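Side-chain contacts in NmrA family protein (Shigella flexneri 2a, PDB 3QVO), which is of unknown function but, as a Rossmann-fold member of the NmrA family, probably binds NAD(P) or NAD(P)H: residues 166-171 with 201-206; 180-185 with 189-194. All coordinates share one frame; numbering follows the deposited sequence.

Interaction 1 (166-171 with 201-206); sequences TILRPA and AALITD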
# COMPACT_ATOMS: atom_id res chain seq x y z
N THR A 166 -8.53 2.97 1.27
CA THR A 166 -7.78 4.19 1.26
C THR A 166 -6.74 4.01 0.15
O THR A 166 -5.97 3.05 0.16
CB THR A 166 -7.06 4.41 2.56
OG1 THR A 166 -7.98 4.32 3.68
CG2 THR A 166 -6.31 5.75 2.53
N ILE A 167 -6.74 4.91 -0.83
CA ILE A 167 -5.75 4.90 -1.90
C ILE A 167 -4.74 5.95 -1.50
O ILE A 167 -5.11 7.05 -1.09
CB ILE A 167 -6.37 5.25 -3.31
CG1 ILE A 167 -7.27 4.11 -3.77
CG2 ILE A 167 -5.29 5.48 -4.33
CD1 ILE A 167 -8.37 4.49 -4.78
N LEU A 168 -3.47 5.60 -1.60
CA LEU A 168 -2.40 6.46 -1.17
C LEU A 168 -1.55 6.71 -2.37
O LEU A 168 -1.12 5.76 -3.04
CB LEU A 168 -1.55 5.81 -0.08
CG LEU A 168 -2.16 5.49 1.28
CD1 LEU A 168 -1.07 4.98 2.24
CD2 LEU A 168 -2.86 6.72 1.84
N ARG A 169 -1.30 8.00 -2.60
CA ARG A 169 -0.61 8.50 -3.79
C ARG A 169 0.57 9.34 -3.40
O ARG A 169 0.41 10.51 -3.14
CB ARG A 169 -1.56 9.39 -4.62
CG ARG A 169 -2.45 8.58 -5.51
CD ARG A 169 -3.56 9.37 -6.11
NE ARG A 169 -4.24 10.32 -5.23
CZ ARG A 169 -4.03 11.62 -5.19
NH1 ARG A 169 -3.10 12.18 -5.96
NH2 ARG A 169 -4.75 12.39 -4.37
N PRO A 170 1.75 8.72 -3.34
CA PRO A 170 2.96 9.42 -2.92
C PRO A 170 3.73 10.11 -4.01
O PRO A 170 3.85 9.58 -5.13
CB PRO A 170 3.84 8.30 -2.33
CG PRO A 170 3.31 7.05 -2.92
CD PRO A 170 1.87 7.27 -3.19
N ALA A 171 4.29 11.25 -3.62
CA ALA A 171 5.18 12.02 -4.41
C ALA A 171 6.42 11.18 -4.61
O ALA A 171 6.46 10.02 -4.20
CB ALA A 171 5.49 13.35 -3.72
N ALA A 201 5.28 4.92 5.11
CA ALA A 201 5.12 3.78 6.02
C ALA A 201 4.45 4.20 7.32
O ALA A 201 3.59 3.49 7.84
CB ALA A 201 6.44 3.09 6.31
N ALA A 202 4.84 5.35 7.84
CA ALA A 202 4.23 5.87 9.06
C ALA A 202 2.73 6.06 8.88
O ALA A 202 1.97 5.74 9.76
CB ALA A 202 4.88 7.17 9.46
N LEU A 203 2.30 6.58 7.75
CA LEU A 203 0.87 6.74 7.51
C LEU A 203 0.19 5.37 7.47
O LEU A 203 -0.83 5.17 8.09
CB LEU A 203 0.61 7.47 6.18
CG LEU A 203 -0.88 7.78 5.86
CD1 LEU A 203 -1.66 8.58 6.97
CD2 LEU A 203 -0.96 8.53 4.54
N ILE A 204 0.75 4.44 6.71
CA ILE A 204 0.18 3.14 6.55
C ILE A 204 -0.02 2.53 7.93
O ILE A 204 -1.12 2.10 8.26
CB ILE A 204 1.03 2.26 5.60
CG1 ILE A 204 0.99 2.84 4.18
CG2 ILE A 204 0.53 0.80 5.56
CD1 ILE A 204 2.10 2.33 3.29
N THR A 205 1.01 2.60 8.77
CA THR A 205 0.96 2.06 10.11
C THR A 205 -0.09 2.72 10.99
O THR A 205 -0.80 2.04 11.73
CB THR A 205 2.35 2.11 10.76
OG1 THR A 205 3.23 1.22 10.04
CG2 THR A 205 2.31 1.61 12.19
N ASP A 206 -0.20 4.05 10.90
CA ASP A 206 -1.27 4.74 11.63
C ASP A 206 -2.66 4.26 11.19
O ASP A 206 -3.54 4.13 12.03
CB ASP A 206 -1.15 6.25 11.51
CG ASP A 206 0.04 6.82 12.31
OD1 ASP A 206 0.78 6.04 12.99
OD2 ASP A 206 0.24 8.06 12.25
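Leu168 reaches from its strand between Leu203 and Ile204 of the facing helix, and it meets each with a different methyl. Its CD1 lies 3.5 Å from CG1 of Ile204. Its CD2 lies 3.8 Å from CD2 of Leu203. The whole contact runs through the forked end of this one leucine. With CG of Leu168 anti to its own carbonyl carbon (chi1 -64°), CD1 continues the extended chain toward Ile204 and CD2 branches toward Leu203.

Leu203 points at the strand and offers one branch tip. Ile204 leaves the helix more to the flank, but its CG1, anti to the carbonyl carbon, carries its end nearer to Leu168. Both side chains meet Leu168 at a slant. All three are buried, and no hydrogen bond joins the two segments. The backbones stay well apart, with CA of Leu168 8.8 Å from CA of Ile204, so only side chains touch between the two segments.

This is helix-on-sheet packing of a Rossmann-type alpha/beta fold. Strand 164-174 runs parallel to strands 119-123 and 217-222, and Leu168 also touches Ile121, Ile219 and Ile221 on them. Helix 197-209 covers this face, with Ile204 on Val123 and Ala201 against helix 34-43.

Interaction 2 (180-185 with 189-194); sequences DYELTS and PFKGTI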
# COMPACT_ATOMS: atom_id res chain seq x y z
N ASP A 180 8.01 13.10 7.73
CA ASP A 180 7.63 14.51 7.54
C ASP A 180 6.70 14.61 6.33
O ASP A 180 7.14 14.51 5.17
CB ASP A 180 8.89 15.39 7.37
CG ASP A 180 8.58 16.89 7.40
OD1 ASP A 180 7.45 17.26 7.73
OD2 ASP A 180 9.49 17.70 7.08
N TYR A 181 5.41 14.78 6.58
CA TYR A 181 4.45 14.72 5.50
C TYR A 181 3.17 15.47 5.77
O TYR A 181 2.91 15.92 6.90
CB TYR A 181 4.15 13.27 5.11
CG TYR A 181 3.33 12.49 6.12
CD1 TYR A 181 1.94 12.58 6.14
CD2 TYR A 181 3.94 11.64 7.02
CE1 TYR A 181 1.20 11.87 7.06
CE2 TYR A 181 3.20 10.91 7.94
CZ TYR A 181 1.83 11.03 7.96
OH TYR A 181 1.12 10.29 8.87
N GLU A 182 2.43 15.64 4.68
CA GLU A 182 1.12 16.28 4.66
C GLU A 182 0.35 15.65 3.50
O GLU A 182 0.95 15.07 2.61
CB GLU A 182 1.22 17.81 4.51
CG GLU A 182 1.79 18.31 3.18
CD GLU A 182 2.04 19.82 3.17
OE1 GLU A 182 1.65 20.50 4.15
OE2 GLU A 182 2.62 20.32 2.18
N LEU A 183 -0.97 15.78 3.55
CA LEU A 183 -1.87 15.04 2.71
C LEU A 183 -2.74 15.97 1.90
O LEU A 183 -3.18 16.99 2.39
CB LEU A 183 -2.79 14.22 3.60
CG LEU A 183 -2.11 13.28 4.58
CD1 LEU A 183 -3.15 12.69 5.52
CD2 LEU A 183 -1.35 12.21 3.81
N THR A 184 -3.02 15.57 0.67
CA THR A 184 -3.86 16.33 -0.23
C THR A 184 -4.94 15.40 -0.67
O THR A 184 -4.70 14.19 -0.79
CB THR A 184 -3.07 16.79 -1.48
OG1 THR A 184 -2.26 15.71 -1.96
CG2 THR A 184 -2.18 17.98 -1.15
N SER A 185 -6.13 15.94 -0.91
CA SER A 185 -7.26 15.11 -1.33
C SER A 185 -7.25 14.81 -2.85
O SER A 185 -6.43 15.35 -3.62
CB SER A 185 -8.57 15.73 -0.86
OG SER A 185 -8.83 16.94 -1.54
N PRO A 189 -4.04 19.32 -6.41
CA PRO A 189 -2.68 19.02 -6.85
C PRO A 189 -1.80 18.66 -5.65
O PRO A 189 -2.07 19.08 -4.53
CB PRO A 189 -2.21 20.34 -7.49
CG PRO A 189 -3.18 21.41 -7.02
CD PRO A 189 -4.24 20.75 -6.17
N PHE A 190 -0.76 17.88 -5.89
CA PHE A 190 0.30 17.67 -4.93
C PHE A 190 0.87 19.03 -4.47
O PHE A 190 1.29 19.79 -5.30
CB PHE A 190 1.44 16.89 -5.59
CG PHE A 190 1.19 15.42 -5.70
CD1 PHE A 190 1.30 14.61 -4.58
CD2 PHE A 190 0.89 14.84 -6.90
CE1 PHE A 190 1.10 13.25 -4.67
CE2 PHE A 190 0.66 13.47 -7.00
CZ PHE A 190 0.78 12.67 -5.88
N LYS A 191 0.91 19.31 -3.16
CA LYS A 191 1.61 20.47 -2.59
C LYS A 191 3.11 20.29 -2.48
O LYS A 191 3.81 21.18 -1.95
CB LYS A 191 1.10 20.79 -1.17
CG LYS A 191 -0.38 21.08 -1.09
CD LYS A 191 -0.80 21.50 0.32
CE LYS A 191 -2.33 21.38 0.49
NZ LYS A 191 -2.92 22.51 1.26
N GLY A 192 3.64 19.18 -2.97
CA GLY A 192 5.09 19.03 -2.95
C GLY A 192 5.62 17.99 -3.89
O GLY A 192 4.91 17.21 -4.45
N THR A 193 6.93 17.98 -4.02
CA THR A 193 7.63 17.20 -5.01
C THR A 193 8.06 15.80 -4.58
O THR A 193 8.14 14.92 -5.40
CB THR A 193 8.88 18.02 -5.38
OG1 THR A 193 8.52 18.95 -6.42
CG2 THR A 193 10.05 17.13 -5.82
N ILE A 194 8.38 15.63 -3.29
CA ILE A 194 9.00 14.41 -2.77
C ILE A 194 8.37 13.98 -1.44
O ILE A 194 7.69 14.76 -0.78
CB ILE A 194 10.51 14.59 -2.55
CG1 ILE A 194 10.80 15.56 -1.38
CG2 ILE A 194 11.23 15.09 -3.84
CD1 ILE A 194 12.25 16.04 -1.28
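OE2 of Glu182 sits 3.7 Å from CB of Lys191 and accepts a hydrogen bond from ND2 of Asn222 on strand 217-222. The carboxylate thus meets the aliphatic root of the lysine, not its ammonium group. The two side chains cross at about a right angle, and OE1 of Glu182 remains 5.8 Å from NZ of Lys191. That is no salt bridge.

Thr184 is the buried residue of the contact. Its CG2 packs 3.6 Å from CG of Lys191 and equally close, 3.6 Å, to the carbonyl O of Pro189. CE of Lys191 is 3.8 Å from this methyl. The two side chains slide past each other in opposite directions. The threonine's chi1 of 44° gives CG2 to the loop, while OG1 makes a weak hydrogen bond to the backbone O of Gly220.

No hydrogen bond links 180-185 to 189-194. Strand 182-184 pairs antiparallel with strand 217-222, and the loop leading to strand 194-196 lies beside it. The contact therefore rests on the methylenes of Lys191 lying against the Thr184 methyl and the Glu182 carboxylate, with Pro189 O on the same methyl. Any attraction between the Glu182 and Lys191 charges is probably weak at this exposed place.

In the fold
Interaction 1 is a core contact and interaction 2 a surface one; their centres lie about 7 Å and about 17 Å from the centre of the chain, and about 11 Å from each other. The first joins strand to helix through branched apolar side chains. The second sets an edge strand beside a loop and mixes methyl, methylene and carboxylate groups. It buries more surface, 208 Å² against 118 Å². Both reach the same sheet, through strand 217-222, which pairs with strands 164-174 and 182-184. Tyr181 and Leu183 also touch Leu203 of the helix. Segments of the two also touch, for example CE1 of Phe190 at 3.2 Å from O of Arg169, a packing contact.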